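Local coordinates for protein putative secreted glycosylhydrolase (Parabacteroides distasonis ATCC 8503, PDB 3IMM) that is probably a secreted hydrolase of glycosidic substrates, built on a concanavalin-like beta-sandwich of the 3-keto-disaccharide hydrolase family, at residues Tyr105-Ala110 and Thr155-Gly160; Lys96-Cys101 and Asp162-Leu167; Lys13-Ala18 and Trp25-Gly30; Asn5-Leu10 and Glu50-Phe55; Val115-Lys118 and Trp122-Met125. All blocks are in the same frame, centred on the assembly; numbering follows the deposited sequence.

Interaction 1 (Tyr105-Ala110 and Thr155-Gly160); sequences YGHLGA and TKNPDG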
# COMPACT_ATOMS: atom_id res chain seq x y z
N TYR A 105 -2.02 7.34 -0.55
CA TYR A 105 -3.36 7.53 -1.04
C TYR A 105 -4.05 8.60 -0.23
O TYR A 105 -4.03 8.57 1.00
CB TYR A 105 -4.22 6.26 -1.04
CG TYR A 105 -5.61 6.60 -1.47
CD1 TYR A 105 -5.88 6.82 -2.81
CD2 TYR A 105 -6.64 6.81 -0.54
CE1 TYR A 105 -7.14 7.22 -3.24
CE2 TYR A 105 -7.91 7.20 -0.97
CZ TYR A 105 -8.15 7.38 -2.32
OH TYR A 105 -9.37 7.75 -2.78
N GLY A 106 -4.67 9.52 -0.94
CA GLY A 106 -5.41 10.63 -0.30
C GLY A 106 -4.61 11.74 0.34
O GLY A 106 -5.20 12.74 0.83
N HIS A 107 -3.27 11.62 0.28
CA HIS A 107 -2.37 12.46 1.08
C HIS A 107 -1.19 13.10 0.34
O HIS A 107 -0.84 14.27 0.61
CB HIS A 107 -1.89 11.68 2.31
CG HIS A 107 -2.99 11.39 3.28
ND1 HIS A 107 -3.84 10.31 3.14
CD2 HIS A 107 -3.41 12.07 4.37
CE1 HIS A 107 -4.73 10.34 4.12
NE2 HIS A 107 -4.49 11.40 4.88
N LEU A 108 -0.56 12.34 -0.55
CA LEU A 108 0.66 12.79 -1.21
C LEU A 108 0.87 12.08 -2.54
O LEU A 108 0.87 10.85 -2.61
CB LEU A 108 1.87 12.54 -0.28
CG LEU A 108 3.24 13.00 -0.80
CD1 LEU A 108 3.31 14.58 -0.89
CD2 LEU A 108 4.34 12.38 0.07
N GLY A 109 1.07 12.88 -3.59
CA GLY A 109 1.33 12.36 -4.92
C GLY A 109 2.74 11.80 -5.07
O GLY A 109 3.64 12.09 -4.26
N ALA A 110 2.92 11.00 -6.12
CA ALA A 110 4.25 10.53 -6.52
C ALA A 110 4.90 11.65 -7.33
O ALA A 110 4.20 12.52 -7.86
CB ALA A 110 4.16 9.25 -7.32
N THR A 155 -8.11 17.34 6.87
CA THR A 155 -8.99 17.73 5.77
C THR A 155 -8.22 18.30 4.55
O THR A 155 -8.71 18.22 3.39
CB THR A 155 -10.11 18.72 6.26
OG1 THR A 155 -9.53 19.91 6.77
CG2 THR A 155 -10.97 18.13 7.39
N LYS A 156 -7.03 18.87 4.77
CA LYS A 156 -6.28 19.47 3.70
C LYS A 156 -4.82 19.02 3.70
O LYS A 156 -4.18 18.97 4.74
CB LYS A 156 -6.38 20.99 3.78
CG LYS A 156 -6.07 21.69 2.46
CD LYS A 156 -6.24 23.23 2.57
CE LYS A 156 -5.50 23.90 1.44
NZ LYS A 156 -5.66 25.35 1.35
N ASN A 157 -4.32 18.67 2.53
CA ASN A 157 -2.95 18.16 2.38
C ASN A 157 -1.98 19.29 2.24
O ASN A 157 -2.34 20.37 1.74
CB ASN A 157 -2.83 17.27 1.14
CG ASN A 157 -3.50 15.93 1.30
OD1 ASN A 157 -3.25 15.21 2.28
ND2 ASN A 157 -4.38 15.59 0.34
N PRO A 158 -0.72 19.07 2.63
CA PRO A 158 0.31 20.08 2.40
C PRO A 158 0.39 20.58 0.95
O PRO A 158 0.74 21.72 0.71
CB PRO A 158 1.60 19.37 2.80
CG PRO A 158 1.19 18.38 3.80
CD PRO A 158 -0.14 17.88 3.30
N ASP A 159 0.06 19.73 -0.01
CA ASP A 159 -0.01 20.16 -1.42
C ASP A 159 -1.30 20.92 -1.81
O ASP A 159 -1.45 21.32 -2.96
CB ASP A 159 0.25 18.97 -2.36
CG ASP A 159 -0.98 18.06 -2.53
OD1 ASP A 159 -2.05 18.29 -1.92
OD2 ASP A 159 -0.86 17.11 -3.32
N GLY A 160 -2.21 21.11 -0.87
CA GLY A 160 -3.41 21.94 -1.09
C GLY A 160 -4.68 21.20 -1.46
O GLY A 160 -5.77 21.78 -1.45
O HOH W 1 0.33 16.79 0.11
O HOH W 2 1.31 15.67 -4.04
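Asn-157 illustrates how one amide can join two long loops, and its side chain meets His-107 and Gly-106 along its whole length. Asn-157 CB lies 3.6 Å from the carbonyl oxygen His-107 O, the first atom of the other loop that the chain touches. Because CG stands anti to its own carbonyl carbon (chi1 -73°), the amide is carried into the bend formed by Gly-106 and His-107. At the tip the two branches part. Asn-157 ND2 donates to Gly-106 O over 3.0 Å; the bond is fairly straight, with an N-H...O angle of 159°, and lies close to the amide plane, although the donor approaches from above the carbonyl plane of Gly-106. ND2 also bonds to Ser-161. Asn-157 OD1 is 3.1 Å from His-107 O, but both are acceptors and no hydrogen bond forms there; OD1 instead accepts one from Trp-151 NE1, which helps fix which way round the amide lies. The same oxygen, Asn-157 OD1, sits 3.8 Å from His-107 CD2, the imidazole and amide planes being 67° apart. The imidazole is itself held by a bond from His-107 ND1 to Tyr-105 O (2.8 Å), almost in the ring plane, and it stacks on Phe-171. Two waters extend the contact: one donates to His-107 O and accepts from Asp-159 N, the other accepts from Gly-109 N and donates to Asp-159 OD2. Asn-157 also opens a type I beta turn, closed by Gly-160 N bonding to Asn-157 O, and from that turn it clasps the Gly-106/His-107 loop beside the sandwich strands.

Interaction 2 (Lys96-Cys101 and Asp162-Leu167); sequences KPYEKC and DIPSWL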
# COMPACT_ATOMS: atom_id res chain seq x y z
N LYS A 96 -6.05 12.29 -9.77
CA LYS A 96 -5.43 13.12 -8.73
C LYS A 96 -4.03 12.54 -8.49
O LYS A 96 -3.86 11.35 -8.61
CB LYS A 96 -6.26 13.10 -7.43
CG LYS A 96 -7.64 13.72 -7.52
N PRO A 97 -3.03 13.39 -8.21
CA PRO A 97 -1.70 12.84 -7.92
C PRO A 97 -1.64 11.77 -6.84
O PRO A 97 -0.83 10.86 -6.95
CB PRO A 97 -0.88 14.06 -7.49
CG PRO A 97 -1.57 15.22 -8.03
CD PRO A 97 -3.04 14.87 -8.22
N TYR A 98 -2.48 11.86 -5.81
CA TYR A 98 -2.46 10.86 -4.71
C TYR A 98 -3.15 9.53 -5.07
O TYR A 98 -3.21 8.60 -4.25
CB TYR A 98 -2.99 11.43 -3.39
CG TYR A 98 -4.48 11.88 -3.32
CD1 TYR A 98 -5.51 11.07 -3.77
CD2 TYR A 98 -4.83 13.09 -2.70
CE1 TYR A 98 -6.86 11.47 -3.67
CE2 TYR A 98 -6.17 13.50 -2.60
CZ TYR A 98 -7.18 12.67 -3.08
OH TYR A 98 -8.48 13.04 -2.95
N GLU A 99 -3.67 9.45 -6.30
CA GLU A 99 -4.24 8.22 -6.84
C GLU A 99 -3.26 7.45 -7.71
O GLU A 99 -3.55 6.35 -8.13
CB GLU A 99 -5.50 8.50 -7.65
CG GLU A 99 -6.56 9.21 -6.86
CD GLU A 99 -7.82 9.46 -7.66
OE1 GLU A 99 -7.72 9.88 -8.85
OE2 GLU A 99 -8.90 9.24 -7.09
N LYS A 100 -2.07 8.01 -7.94
CA LYS A 100 -1.07 7.38 -8.78
C LYS A 100 -0.28 6.32 -8.04
O LYS A 100 -0.22 6.33 -6.81
CB LYS A 100 -0.08 8.43 -9.30
CG LYS A 100 -0.73 9.57 -10.06
CD LYS A 100 -1.66 9.09 -11.14
CE LYS A 100 -2.20 10.28 -11.95
NZ LYS A 100 -3.34 9.87 -12.75
N CYS A 101 0.36 5.44 -8.80
CA CYS A 101 1.07 4.31 -8.20
C CYS A 101 2.26 4.81 -7.38
O CYS A 101 3.04 5.62 -7.88
CB CYS A 101 1.52 3.34 -9.28
SG CYS A 101 2.00 1.77 -8.63
N ASP A 162 -7.76 18.42 -1.11
CA ASP A 162 -8.59 18.02 0.03
C ASP A 162 -8.41 16.53 0.28
O ASP A 162 -8.34 15.76 -0.66
CB ASP A 162 -10.07 18.40 -0.13
CG ASP A 162 -10.70 17.77 -1.34
OD1 ASP A 162 -10.30 18.16 -2.45
OD2 ASP A 162 -11.61 16.91 -1.18
N ILE A 163 -8.33 16.16 1.56
CA ILE A 163 -8.27 14.76 1.99
C ILE A 163 -9.69 14.19 1.95
O ILE A 163 -10.61 14.81 2.47
CB ILE A 163 -7.69 14.63 3.44
CG1 ILE A 163 -6.21 15.12 3.48
CG2 ILE A 163 -7.82 13.19 3.91
CD1 ILE A 163 -5.71 15.57 4.85
N PRO A 164 -9.87 12.99 1.36
CA PRO A 164 -11.22 12.41 1.31
C PRO A 164 -11.86 12.38 2.68
O PRO A 164 -11.19 12.14 3.69
CB PRO A 164 -10.97 11.02 0.81
CG PRO A 164 -9.74 11.10 0.02
CD PRO A 164 -8.88 12.12 0.72
N SER A 165 -13.17 12.63 2.72
CA SER A 165 -13.88 12.72 3.97
C SER A 165 -13.71 11.48 4.85
O SER A 165 -13.70 11.58 6.08
CB SER A 165 -15.33 13.00 3.68
OG SER A 165 -16.05 13.00 4.89
N TRP A 166 -13.52 10.31 4.23
CA TRP A 166 -13.36 9.05 4.97
C TRP A 166 -11.98 8.84 5.61
O TRP A 166 -11.75 7.80 6.28
CB TRP A 166 -13.75 7.85 4.09
CG TRP A 166 -12.91 7.64 2.85
CD1 TRP A 166 -11.77 6.92 2.75
CD2 TRP A 166 -13.18 8.14 1.53
NE1 TRP A 166 -11.29 6.96 1.46
CE2 TRP A 166 -12.14 7.70 0.69
CE3 TRP A 166 -14.20 8.95 0.98
CZ2 TRP A 166 -12.10 8.00 -0.66
CZ3 TRP A 166 -14.14 9.24 -0.37
CH2 TRP A 166 -13.11 8.78 -1.17
N LEU A 167 -11.08 9.81 5.46
CA LEU A 167 -9.73 9.75 6.07
C LEU A 167 -9.48 10.95 6.98
O LEU A 167 -8.58 11.75 6.71
CB LEU A 167 -8.66 9.67 4.97
CG LEU A 167 -8.82 8.57 3.91
CD1 LEU A 167 -7.86 8.74 2.79
CD2 LEU A 167 -8.66 7.24 4.57
O HOH W 3 -8.83 15.84 -3.62
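Tyr-98 and Pro-164 approach from opposite directions, the phenol end of one running up to the ring carbons of the other. Pro-164 CG lies 3.8 Å from Tyr-98 OH, and Pro-164 CD stands 4.2 Å from Tyr-98 CZ, a modest apolar contact at the hydroxyl end of the ring. Asp-162 O takes a different position: it sits at the ring edge, near the plane, 3.7 Å from Tyr-98 CE2. The phenol reaches both residues because its CG is held between the backbone N and the carbonyl carbon (chi1 64°), pointing the ring out of the 3-10 segment 97-99 toward the 162-167 loop. That loop folds as a type I beta turn from Pro-164 to Leu-167, so the contact sets a 3-10 turn against a beta turn, two short turns in the long loops that follow strands 80-85 and 141-147 of the sandwich. Beside the phenol, Lys-96 CB packs on one face, offset toward the rim, and Tyr-105 meets the ring edge-to-face. Across the turn, Pro-164 CB rests 3.4 Å above the centre of the Trp-166 ring system, while its CG and CD are the atoms that meet the tyrosine. A water bridges the polar ends, 2.9 Å from Tyr-98 OH, and donates a hydrogen bond to Asp-162 OD1.

Interaction 3 (Lys13-Ala18 and Trp25-Gly30); sequences KNLENA and WSETDG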
# COMPACT_ATOMS: atom_id res chain seq x y z
N LYS A 13 5.51 -18.91 5.46
CA LYS A 13 5.18 -19.87 4.41
C LYS A 13 3.73 -20.29 4.54
O LYS A 13 3.21 -20.43 5.65
CB LYS A 13 6.04 -21.10 4.53
CG LYS A 13 7.53 -20.83 4.61
CD LYS A 13 8.26 -22.09 5.14
CE LYS A 13 8.98 -22.82 4.04
NZ LYS A 13 10.09 -21.95 3.48
N ASN A 14 3.09 -20.46 3.39
CA ASN A 14 1.69 -20.89 3.33
C ASN A 14 0.73 -19.99 4.12
O ASN A 14 -0.27 -20.46 4.67
CB ASN A 14 1.58 -22.35 3.79
CG ASN A 14 2.59 -23.23 3.10
OD1 ASN A 14 2.79 -23.11 1.89
ND2 ASN A 14 3.27 -24.06 3.88
N LEU A 15 1.09 -18.70 4.17
CA LEU A 15 0.32 -17.69 4.86
C LEU A 15 0.14 -17.98 6.37
O LEU A 15 -0.74 -17.42 7.02
CB LEU A 15 -1.02 -17.41 4.13
CG LEU A 15 -0.90 -17.09 2.61
CD1 LEU A 15 -2.27 -16.97 1.90
CD2 LEU A 15 -0.09 -15.83 2.36
N GLU A 16 1.03 -18.78 6.93
CA GLU A 16 0.95 -19.21 8.34
C GLU A 16 0.95 -18.04 9.32
O GLU A 16 0.38 -18.14 10.41
CB GLU A 16 2.12 -20.14 8.68
CG GLU A 16 3.50 -19.45 8.55
CD GLU A 16 4.68 -20.41 8.53
OE1 GLU A 16 4.56 -21.54 9.06
OE2 GLU A 16 5.74 -20.00 8.01
N ASN A 17 1.60 -16.93 8.92
CA ASN A 17 1.69 -15.73 9.77
C ASN A 17 0.76 -14.60 9.38
O ASN A 17 0.97 -13.47 9.80
CB ASN A 17 3.14 -15.22 9.80
CG ASN A 17 4.09 -16.25 10.31
OD1 ASN A 17 3.70 -17.08 11.12
ND2 ASN A 17 5.33 -16.23 9.85
N ALA A 18 -0.33 -14.94 8.67
CA ALA A 18 -1.33 -13.97 8.27
C ALA A 18 -2.71 -14.25 8.83
O ALA A 18 -3.07 -15.41 9.09
CB ALA A 18 -1.42 -13.90 6.74
N TRP A 25 -8.19 -15.27 0.07
CA TRP A 25 -6.78 -15.08 -0.24
C TRP A 25 -6.11 -16.40 -0.38
O TRP A 25 -6.29 -17.27 0.46
CB TRP A 25 -6.08 -14.33 0.88
CG TRP A 25 -6.37 -12.86 0.84
CD1 TRP A 25 -7.33 -12.21 1.54
CD2 TRP A 25 -5.70 -11.88 0.05
NE1 TRP A 25 -7.30 -10.87 1.23
CE2 TRP A 25 -6.31 -10.65 0.31
CE3 TRP A 25 -4.63 -11.92 -0.84
CZ2 TRP A 25 -5.87 -9.45 -0.27
CZ3 TRP A 25 -4.21 -10.74 -1.44
CH2 TRP A 25 -4.82 -9.52 -1.14
N SER A 26 -5.31 -16.53 -1.44
CA SER A 26 -4.56 -17.77 -1.68
C SER A 26 -3.32 -17.53 -2.55
O SER A 26 -3.24 -16.58 -3.34
CB SER A 26 -5.47 -18.82 -2.32
OG SER A 26 -5.74 -18.49 -3.65
N GLU A 27 -2.34 -18.37 -2.34
CA GLU A 27 -1.17 -18.43 -3.20
C GLU A 27 -1.29 -19.49 -4.31
O GLU A 27 -1.54 -20.68 -4.03
CB GLU A 27 0.06 -18.76 -2.35
CG GLU A 27 0.36 -17.75 -1.26
CD GLU A 27 1.52 -18.19 -0.39
OE1 GLU A 27 1.50 -19.34 0.17
OE2 GLU A 27 2.45 -17.37 -0.27
N THR A 28 -1.07 -19.07 -5.56
CA THR A 28 -1.10 -19.95 -6.74
C THR A 28 0.25 -19.80 -7.42
O THR A 28 0.64 -18.69 -7.81
CB THR A 28 -2.22 -19.54 -7.73
OG1 THR A 28 -3.49 -19.69 -7.10
CG2 THR A 28 -2.17 -20.39 -9.06
N ASP A 29 1.00 -20.90 -7.50
CA ASP A 29 2.31 -20.89 -8.14
C ASP A 29 3.23 -19.81 -7.56
O ASP A 29 4.02 -19.18 -8.28
CB ASP A 29 2.13 -20.65 -9.64
CG ASP A 29 1.37 -21.76 -10.35
OD1 ASP A 29 1.27 -22.93 -9.86
OD2 ASP A 29 0.88 -21.44 -11.45
N GLY A 30 3.14 -19.61 -6.25
CA GLY A 30 4.01 -18.66 -5.56
C GLY A 30 3.54 -17.21 -5.62
O GLY A 30 4.26 -16.31 -5.21
O HOH W 4 3.15 -17.09 2.63
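A single water ties Leu-15 to Glu-27: it accepts from Leu-15 N at 3.0 Å and donates to Glu-27 OE2 at the same distance. The rest of the meeting is an aliphatic side chain lying against a carboxylate arm. The two side chains run alongside one another, heading opposite ways, with Leu-15 CD2 4.0 Å from Glu-27 CD. Extended beyond CG (chi2 176°), the glutamate carries its carboxylate past the isobutyl group as far as the backbone of Asn-14, whose CA lies 3.5 Å from Glu-27 OE1. The other methyl, Leu-15 CD1, is 4.3 Å from Ser-26 CA and equally far from Trp-25 O. With an alanine at Leu-15, the gap opened beside Glu-27 CG and CD would probably let the carboxylate arm turn more easily. The leucine's own backbone is bent: Glu-16 N bonds to Lys-13 O, and a type I beta turn follows from Leu-15 to Ala-18. Lys-13 N also donates to Glu-16 OE2 (2.8 Å), from above the carboxylate plane. Strand 25-28 pairs antiparallel with strand 31-34 in a small two-stranded sheet; Leu-32 of the latter touches Leu-15, Trp-25 and Glu-27, so the turn leading into strand 18-19 packs against that hairpin.

Interaction 4 (Asn5-Leu10 and Glu50-Phe55); sequences NKWKPL and ELDLDF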
# COMPACT_ATOMS: atom_id res chain seq x y z
N ASN A 5 18.08 -6.11 10.02
CA ASN A 5 18.56 -7.53 10.15
C ASN A 5 18.47 -8.35 8.83
O ASN A 5 19.11 -8.00 7.84
CB ASN A 5 17.82 -8.22 11.32
N LYS A 6 17.71 -9.45 8.82
CA LYS A 6 17.49 -10.26 7.60
C LYS A 6 16.04 -10.26 7.13
O LYS A 6 15.12 -10.03 7.93
CB LYS A 6 17.90 -11.70 7.83
CG LYS A 6 19.41 -11.93 7.84
CD LYS A 6 19.72 -13.37 8.23
CE LYS A 6 21.14 -13.49 8.83
NZ LYS A 6 22.18 -12.93 7.94
N TRP A 7 15.85 -10.56 5.85
CA TRP A 7 14.53 -10.57 5.22
C TRP A 7 13.78 -11.78 5.68
O TRP A 7 14.37 -12.85 5.77
CB TRP A 7 14.64 -10.68 3.69
CG TRP A 7 15.18 -9.49 3.00
CD1 TRP A 7 16.40 -9.39 2.39
CD2 TRP A 7 14.52 -8.25 2.79
NE1 TRP A 7 16.53 -8.14 1.82
CE2 TRP A 7 15.40 -7.42 2.06
CE3 TRP A 7 13.28 -7.73 3.18
CZ2 TRP A 7 15.07 -6.10 1.70
CZ3 TRP A 7 12.95 -6.43 2.81
CH2 TRP A 7 13.86 -5.63 2.09
N LYS A 8 12.51 -11.64 5.94
CA LYS A 8 11.64 -12.80 6.08
C LYS A 8 10.35 -12.57 5.27
O LYS A 8 9.90 -11.41 5.09
CB LYS A 8 11.31 -13.07 7.55
CG LYS A 8 10.23 -12.14 8.10
CD LYS A 8 10.01 -12.30 9.60
CE LYS A 8 9.02 -11.25 10.10
NZ LYS A 8 8.66 -11.29 11.55
N PRO A 9 9.76 -13.67 4.79
CA PRO A 9 8.47 -13.58 4.15
C PRO A 9 7.45 -12.93 5.11
O PRO A 9 7.34 -13.31 6.27
CB PRO A 9 8.13 -15.03 3.85
CG PRO A 9 9.00 -15.83 4.69
CD PRO A 9 10.24 -15.08 4.82
N LEU A 10 6.73 -11.93 4.63
CA LEU A 10 5.86 -11.16 5.50
C LEU A 10 4.80 -12.05 6.15
O LEU A 10 4.42 -11.83 7.28
CB LEU A 10 5.17 -10.04 4.69
CG LEU A 10 4.19 -9.15 5.43
CD1 LEU A 10 4.89 -8.32 6.57
CD2 LEU A 10 3.41 -8.24 4.41
N GLU A 50 11.50 -2.06 6.48
CA GLU A 50 11.33 -1.94 5.06
C GLU A 50 10.63 -3.17 4.51
O GLU A 50 10.98 -4.35 4.86
CB GLU A 50 12.64 -1.66 4.32
CG GLU A 50 13.74 -2.58 4.55
CD GLU A 50 15.04 -2.10 3.92
OE1 GLU A 50 15.02 -1.15 3.12
OE2 GLU A 50 16.08 -2.66 4.25
N LEU A 51 9.60 -2.90 3.70
CA LEU A 51 8.75 -3.90 3.11
C LEU A 51 9.05 -3.90 1.62
O LEU A 51 9.05 -2.85 0.99
CB LEU A 51 7.28 -3.55 3.42
CG LEU A 51 6.14 -4.36 2.80
CD1 LEU A 51 6.09 -5.77 3.39
CD2 LEU A 51 4.79 -3.64 2.99
N ASP A 52 9.35 -5.08 1.08
CA ASP A 52 9.53 -5.31 -0.35
C ASP A 52 8.42 -6.20 -0.86
O ASP A 52 7.98 -7.16 -0.17
CB ASP A 52 10.83 -6.08 -0.60
CG ASP A 52 11.95 -5.21 -1.03
OD1 ASP A 52 12.03 -4.08 -0.58
OD2 ASP A 52 12.75 -5.69 -1.81
N LEU A 53 7.98 -5.91 -2.08
CA LEU A 53 7.00 -6.75 -2.74
C LEU A 53 7.05 -6.54 -4.24
O LEU A 53 7.38 -5.45 -4.71
CB LEU A 53 5.60 -6.44 -2.23
CG LEU A 53 5.01 -5.03 -2.45
CD1 LEU A 53 3.51 -5.10 -2.63
CD2 LEU A 53 5.37 -4.05 -1.32
N ASP A 54 6.72 -7.59 -4.97
CA ASP A 54 6.52 -7.51 -6.40
C ASP A 54 5.04 -7.41 -6.55
O ASP A 54 4.31 -7.98 -5.72
CB ASP A 54 7.02 -8.77 -7.12
CG ASP A 54 8.52 -9.05 -6.89
OD1 ASP A 54 9.25 -8.15 -6.44
OD2 ASP A 54 8.98 -10.20 -7.16
N PHE A 55 4.58 -6.69 -7.58
CA PHE A 55 3.19 -6.75 -7.97
C PHE A 55 3.04 -6.62 -9.48
O PHE A 55 3.91 -6.04 -10.16
CB PHE A 55 2.38 -5.68 -7.24
CG PHE A 55 2.71 -4.29 -7.64
CD1 PHE A 55 2.00 -3.67 -8.69
CD2 PHE A 55 3.68 -3.57 -6.97
CE1 PHE A 55 2.28 -2.36 -9.05
CE2 PHE A 55 3.98 -2.25 -7.34
CZ PHE A 55 3.29 -1.65 -8.38
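Strands 8-9 and 49-57 are not adjacent in their sheet, since strand 191-200 runs between them, and the closest CA pair, Leu-10 and Leu-51, is 8.2 Å apart. Side chains therefore have to span the intervening strand, and they do so on both faces of the sheet. On one, the benzene end of the Trp-7 indole reaches over to Glu-50 and Asp-52. Trp-7 CZ3 lies 3.5 Å from the backbone oxygen Glu-50 O, and Trp-7 CH2 is 3.6 Å from Asp-52 OD1. Ring and carboxylate planes differ by 41° as these two side chains cross at about a right angle. Glu-50 contributes its aliphatic part, with Glu-50 CG 3.9 Å from Trp-7 CH2; a first torsion of 55° brings that methylene up to the indole. The acids find their charge partners on the neighbouring strands: Asp-52 OD1 forms a salt bridge with Arg-126 and Glu-50 OE2 one with Arg-199, while Lys-197 makes a cation-pi contact with the indole. The opposite face is apolar. Leu-10 CD2 meets Leu-51 CD1 at 3.8 Å, and Leu-51 goes on to touch Val-65 of strand 62-69 in the facing sheet. One face carrying acids paired with arginines beside an indole, the other turning leucines to the facing sheet, fits a strand of an antiparallel concanavalin-like beta-sandwich.

Interaction 5 (Val115-Lys118 and Trp122-Met125); sequences VVKK and WNHM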
# COMPACT_ATOMS: atom_id res chain seq x y z
N VAL A 115 5.74 5.43 -13.73
CA VAL A 115 6.87 4.56 -13.33
C VAL A 115 6.41 3.08 -13.25
O VAL A 115 7.18 2.16 -13.47
CB VAL A 115 7.46 5.05 -12.02
CG1 VAL A 115 8.60 4.13 -11.53
CG2 VAL A 115 7.94 6.54 -12.22
N VAL A 116 5.14 2.87 -12.92
CA VAL A 116 4.58 1.54 -12.91
C VAL A 116 4.59 1.06 -14.35
O VAL A 116 4.42 1.83 -15.29
CB VAL A 116 3.13 1.52 -12.33
CG1 VAL A 116 2.17 2.31 -13.21
CG2 VAL A 116 2.62 0.08 -12.14
N LYS A 117 4.83 -0.23 -14.53
CA LYS A 117 4.84 -0.82 -15.86
C LYS A 117 3.42 -1.05 -16.30
O LYS A 117 2.47 -0.83 -15.54
CB LYS A 117 5.68 -2.10 -15.84
CG LYS A 117 7.13 -1.77 -15.65
CD LYS A 117 7.93 -2.98 -15.38
CE LYS A 117 9.42 -2.65 -15.27
NZ LYS A 117 10.16 -3.89 -14.81
N LYS A 118 3.26 -1.46 -17.55
CA LYS A 118 1.93 -1.69 -18.13
C LYS A 118 1.33 -2.98 -17.59
O LYS A 118 2.06 -3.82 -17.11
CB LYS A 118 2.04 -1.73 -19.66
CG LYS A 118 2.29 -0.34 -20.24
CD LYS A 118 2.08 -0.32 -21.73
CE LYS A 118 2.37 1.06 -22.30
NZ LYS A 118 2.80 0.94 -23.74
N TRP A 122 5.73 -7.35 -14.46
CA TRP A 122 6.00 -7.37 -13.02
C TRP A 122 6.68 -6.11 -12.57
O TRP A 122 7.57 -5.58 -13.24
CB TRP A 122 6.77 -8.63 -12.57
CG TRP A 122 5.85 -9.80 -12.41
CD1 TRP A 122 5.56 -10.72 -13.36
CD2 TRP A 122 5.03 -10.12 -11.28
NE1 TRP A 122 4.64 -11.60 -12.90
CE2 TRP A 122 4.30 -11.28 -11.62
CE3 TRP A 122 4.86 -9.57 -10.02
CZ2 TRP A 122 3.41 -11.88 -10.73
CZ3 TRP A 122 3.93 -10.15 -9.15
CH2 TRP A 122 3.23 -11.30 -9.50
N ASN A 123 6.22 -5.61 -11.43
CA ASN A 123 6.80 -4.45 -10.77
C ASN A 123 7.44 -4.83 -9.45
O ASN A 123 7.16 -5.89 -8.87
CB ASN A 123 5.72 -3.40 -10.45
CG ASN A 123 5.01 -2.93 -11.67
OD1 ASN A 123 5.40 -1.95 -12.30
ND2 ASN A 123 3.97 -3.64 -12.04
N HIS A 124 8.30 -3.94 -8.96
CA HIS A 124 8.88 -4.10 -7.64
C HIS A 124 8.73 -2.79 -6.87
O HIS A 124 8.86 -1.71 -7.44
CB HIS A 124 10.35 -4.55 -7.70
CG HIS A 124 10.96 -4.70 -6.35
ND1 HIS A 124 11.70 -3.71 -5.76
CD2 HIS A 124 10.83 -5.68 -5.43
CE1 HIS A 124 12.05 -4.10 -4.55
NE2 HIS A 124 11.55 -5.30 -4.33
N MSE A 125 8.37 -2.90 -5.59
CA MSE A 125 8.20 -1.75 -4.72
C MSE A 125 8.83 -2.06 -3.37
O MSE A 125 8.67 -3.15 -2.83
CB MSE A 125 6.71 -1.42 -4.55
CG MSE A 125 6.43 -0.38 -3.50
SE MSE A 125 4.50 -0.03 -3.34
CE MSE A 125 4.41 1.04 -4.88
O HOH W 5 2.07 -4.36 -13.90
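Asn-123 OD1 accepts a hydrogen bond from Lys-117 N, 2.9 Å long, that is nearly straight, at 177°, lies in the carbonyl plane and falls on a lone pair. It secures the last part of a long loop to strand 122-130, within the six-stranded antiparallel sheet of the sandwich. Around that bond the aliphatic neighbours close in: Val-116 CG2 lies 3.4 Å from Asn-123 OD1, brought there by its position anti to the valine N, and Lys-117 CB is 3.6 Å from the same oxygen. The lysine chain then runs out extended, passing alongside the asparagine and heading the other way, until Lys-117 CD is 3.4 Å from Trp-122 O. Its NZ makes only a weak hydrogen bond to that carbonyl. In the next shell, Asn-139 ND2 also donates to Asn-123 OD1, so two donors grip one oxygen. The other branch is used as well: Asn-123 ND2 donates to Phe-55 O on the neighbouring strand 49-57 and to a water at 2.8 Å. With both ends of the amide engaged, its rotation is well defined. A leucine in its place would probably leave Lys-117 N and Phe-55 O without these side-chain partners and weaken the hold of the loop on the strand. Val-116 is positioned in turn by Phe-55 and Cys-101, which its side chain touches, and by His-88 NE2, bonded to its carbonyl oxygen. The water on Asn-123 ND2 completes the bridge by donating to Lys-118 O over 3.3 Å.

Overall arrangement
Interactions 1 and 2 form one cluster, their centres 6 Å apart: both join the loop after strand 80-85 to that after strand 141-147, and within the latter Thr-155 O and Ile-163 N, 2.8 Å apart, probably share a hydrogen bond. Interactions 4 and 5 meet on adjacent strands of the six-stranded sheet, where Phe-55 O and Asn-123 N are 2.7 Å apart. Cys-101 links the two groups, its SG packing 3.7 Å from Phe-55 CZ and 3.9 Å from Val-116 CB. Interaction 3 begins shortly after segment 5-10 in the sequence but lies about 34 Å from interaction 1, centre to centre. The sodium ion, bound by Asn-62, Ser-63, Glu-81 and Gln-83, is about 9 Å from the side chain of Tyr-98.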